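Local coordinates for protein TCR alpha chain (Gallus gallus, PDB 6LIR) that pairs with the TCR beta chain to form the chicken alpha-beta T-cell receptor, which probably recognises antigen on behalf of T cells, at residues A[144-149]-A[169-174]. Sequence-based numbering, arbitrary orientation.
Sequences SSVDSK and STYWAK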
ATOM      1  N   SER A 144      10.226 -19.363  11.942  1.00 81.57           N
ATOM      2  CA  SER A 144      10.641 -20.323  10.925  1.00 82.34           C
ATOM      3  C   SER A 144       9.543 -21.330  10.626  1.00 79.31           C
ATOM      4  O   SER A 144       9.335 -21.706   9.467  1.00 80.84           O
ATOM      5  CB  SER A 144      11.903 -21.050  11.389  1.00 84.59           C
ATOM      6  OG  SER A 144      11.775 -21.421  12.751  1.00 83.39           O
ATOM      7  N   SER A 145       8.823 -21.765  11.645  1.00 97.00           N
ATOM      8  CA  SER A 145       7.819 -22.800  11.471  1.00101.91           C
ATOM      9  C   SER A 145       6.493 -22.290  10.917  1.00101.59           C
ATOM     10  O   SER A 145       5.497 -23.022  10.964  1.00103.45           O
ATOM     11  CB  SER A 145       7.584 -23.479  12.817  1.00 99.45           C
ATOM     12  OG  SER A 145       6.317 -24.101  12.847  1.00108.45           O
ATOM     13  N   VAL A 146       6.432 -21.064  10.408  1.00 92.15           N
ATOM     14  CA  VAL A 146       5.207 -20.538   9.818  1.00 85.85           C
ATOM     15  C   VAL A 146       5.569 -19.802   8.537  1.00 82.73           C
ATOM     16  O   VAL A 146       6.466 -18.952   8.533  1.00 85.34           O
ATOM     17  CB  VAL A 146       4.427 -19.598  10.762  1.00 83.52           C
ATOM     18  CG1 VAL A 146       2.952 -19.510  10.348  1.00 78.84           C
ATOM     19  CG2 VAL A 146       4.529 -20.044  12.206  1.00 79.95           C
ATOM     20  N   ASP A 147       4.875 -20.133   7.452  1.00 79.84           N
ATOM     21  CA  ASP A 147       4.952 -19.372   6.210  1.00 77.84           C
ATOM     22  C   ASP A 147       3.849 -18.335   6.111  1.00 79.73           C
ATOM     23  O   ASP A 147       4.049 -17.281   5.499  1.00 73.05           O
ATOM     24  CB  ASP A 147       4.909 -20.288   4.990  1.00 78.95           C
ATOM     25  CG  ASP A 147       5.834 -19.820   3.870  1.00 85.77           C
ATOM     26  OD1 ASP A 147       6.802 -20.546   3.584  1.00 83.98           O
ATOM     27  OD2 ASP A 147       5.592 -18.742   3.275  1.00 82.57           O
ATOM     28  N   SER A 148       2.689 -18.619   6.693  1.00 78.68           N
ATOM     29  CA  SER A 148       1.483 -17.845   6.487  1.00 76.70           C
ATOM     30  C   SER A 148       1.374 -16.646   7.420  1.00 72.39           C
ATOM     31  O   SER A 148       0.266 -16.130   7.606  1.00 71.89           O
ATOM     32  CB  SER A 148       0.272 -18.752   6.708  1.00 74.56           C
ATOM     33  OG  SER A 148       0.482 -19.578   7.855  1.00 82.06           O
ATOM     34  N   LYS A 149       2.478 -16.199   8.021  1.00 67.71           N
ATOM     35  CA  LYS A 149       2.445 -15.044   8.913  1.00 64.00           C
ATOM     36  C   LYS A 149       2.713 -13.762   8.135  1.00 58.01           C
ATOM     37  O   LYS A 149       3.319 -13.781   7.060  1.00 59.64           O
ATOM     38  CB  LYS A 149       3.462 -15.180  10.053  1.00 61.85           C
ATOM     39  CG  LYS A 149       4.844 -14.630   9.728  1.00 64.04           C
ATOM     40  CD  LYS A 149       5.661 -15.594   8.872  1.00 71.66           C
ATOM     41  CE  LYS A 149       7.124 -15.190   8.896  1.00 75.95           C
ATOM     42  NZ  LYS A 149       7.899 -15.873   7.838  1.00 76.64           N
ATOM     43  N   SER A 169       3.424  -9.239  14.415  1.00 38.93           N
ATOM     44  CA  SER A 169       3.304 -10.335  13.468  1.00 42.78           C
ATOM     45  C   SER A 169       2.084 -11.158  13.847  1.00 39.26           C
ATOM     46  O   SER A 169       1.761 -11.294  15.028  1.00 38.77           O
ATOM     47  CB  SER A 169       4.568 -11.212  13.442  1.00 40.72           C
ATOM     48  OG  SER A 169       5.564 -10.635  12.608  1.00 44.66           O
ATOM     49  N   THR A 170       1.397 -11.700  12.843  1.00 37.73           N
ATOM     50  CA  THR A 170       0.221 -12.515  13.111  1.00 44.24           C
ATOM     51  C   THR A 170       0.155 -13.683  12.142  1.00 44.30           C
ATOM     52  O   THR A 170       0.647 -13.610  11.016  1.00 41.05           O
ATOM     53  CB  THR A 170      -1.091 -11.718  12.980  1.00 43.21           C
ATOM     54  OG1 THR A 170      -1.103 -11.008  11.734  1.00 39.58           O
ATOM     55  CG2 THR A 170      -1.257 -10.738  14.130  1.00 40.75           C
ATOM     56  N   TYR A 171      -0.477 -14.760  12.601  1.00 44.72           N
ATOM     57  CA  TYR A 171      -0.838 -15.892  11.764  1.00 48.73           C
ATOM     58  C   TYR A 171      -2.019 -16.588  12.422  1.00 50.96           C
ATOM     59  O   TYR A 171      -2.175 -16.546  13.646  1.00 49.06           O
ATOM     60  CB  TYR A 171       0.337 -16.857  11.519  1.00 54.75           C
ATOM     61  CG  TYR A 171       0.911 -17.572  12.729  1.00 56.42           C
ATOM     62  CD1 TYR A 171       0.352 -18.756  13.196  1.00 59.87           C
ATOM     63  CD2 TYR A 171       2.045 -17.088  13.371  1.00 56.82           C
ATOM     64  CE1 TYR A 171       0.886 -19.421  14.287  1.00 60.40           C
ATOM     65  CE2 TYR A 171       2.586 -17.746  14.462  1.00 58.42           C
ATOM     66  CZ  TYR A 171       2.003 -18.911  14.917  1.00 63.29           C
ATOM     67  OH  TYR A 171       2.539 -19.570  16.002  1.00 61.08           O
ATOM     68  N   TRP A 172      -2.868 -17.192  11.597  1.00 62.79           N
ATOM     69  CA  TRP A 172      -4.136 -17.737  12.057  1.00 64.38           C
ATOM     70  C   TRP A 172      -4.360 -19.104  11.430  1.00 64.65           C
ATOM     71  O   TRP A 172      -3.835 -19.407  10.356  1.00 65.21           O
ATOM     72  CB  TRP A 172      -5.301 -16.811  11.691  1.00 59.31           C
ATOM     73  CG  TRP A 172      -5.466 -16.683  10.212  1.00 56.10           C
ATOM     74  CD1 TRP A 172      -4.824 -15.807   9.387  1.00 56.27           C
ATOM     75  CD2 TRP A 172      -6.310 -17.479   9.374  1.00 61.54           C
ATOM     76  NE1 TRP A 172      -5.223 -16.002   8.087  1.00 60.66           N
ATOM     77  CE2 TRP A 172      -6.137 -17.021   8.053  1.00 60.12           C
ATOM     78  CE3 TRP A 172      -7.202 -18.530   9.613  1.00 67.18           C
ATOM     79  CZ2 TRP A 172      -6.821 -17.576   6.974  1.00 63.62           C
ATOM     80  CZ3 TRP A 172      -7.880 -19.081   8.541  1.00 65.42           C
ATOM     81  CH2 TRP A 172      -7.687 -18.603   7.239  1.00 61.38           C
ATOM     82  N   ALA A 173      -5.158 -19.923  12.109  1.00 65.05           N
ATOM     83  CA  ALA A 173      -5.459 -21.271  11.649  1.00 71.22           C
ATOM     84  C   ALA A 173      -6.661 -21.780  12.428  1.00 77.32           C
ATOM     85  O   ALA A 173      -7.042 -21.201  13.451  1.00 72.28           O
ATOM     86  CB  ALA A 173      -4.262 -22.213  11.831  1.00 76.37           C
ATOM     87  N   LYS A 174      -7.286 -22.837  11.903  1.00 89.49           N
ATOM     88  CA  LYS A 174      -8.299 -23.558  12.664  1.00 91.11           C
ATOM     89  C   LYS A 174      -7.782 -23.840  14.070  1.00 90.81           C
ATOM     90  O   LYS A 174      -6.614 -24.193  14.254  1.00 95.94           O
ATOM     91  CB  LYS A 174      -8.672 -24.863  11.955  1.00 94.47           C
ATOM     92  CG  LYS A 174      -9.313 -24.679  10.577  1.00 98.84           C
ATOM     93  CD  LYS A 174      -8.861 -25.773   9.616  1.00101.93           C
ATOM     94  CE  LYS A 174      -9.243 -25.493   8.172  1.00100.33           C
ATOM     95  NZ  LYS A 174      -8.056 -25.498   7.265  1.00 97.75           N
TER
HETATM   96  O   HOH W   1      -1.951 -17.573   9.108  1.00 61.24           O
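Val146 lays both its methyl groups over one face of the Tyr171 ring, the two side chains crossing at about a right angle. CG2 makes a CH-pi contact, 3.9 Å from the ring centroid and 17° off the normal, while CG1 sits near the root of the ring, 3.7 Å from Tyr171 CG. With CG1 of Val146 anti to the backbone N (chi1 -158°), the methyls follow the length of the ring, CG1 near CB and CG, CG2 near CE2 and CZ. At the base of the ring Lys149 adds its CB, 3.8 Å from Tyr171 CB, before its chain bends away and NZ makes a weak hydrogen bond to Val146 O within the loop. No direct hydrogen bond joins the loop 144-149 to the strand segment 169-174. Lys149 CA comes within 3.1 Å of Thr170 O as a CA-H...O contact, and a water bridges the backbones, donating to Ser148 O and accepting from Trp172 N at 2.7 Å. The loop leads into strand 150-156, outermost in its sheet within this chain, which pairs with strand 164-174 through Thr170 and Thr150, in what is probably the immunoglobulin-like constant domain, beside its Cys131-Cys180 disulfide. At the far end of the ring, the Tyr171 hydroxyl is gripped by Gln179 O and Gly181 N, and Leu143 and Met178 also touch its side chain. Replacing Tyr171 by an alanine would probably deprive the Val146 methyls of the face they lie on and leave Gln179 O and Gly181 N without the hydroxyl that joins them. The contact thus rests on apolar cover of an aromatic face, while a water bridge and a CA-H...O approach stand in for direct hydrogen bonds between the backbones.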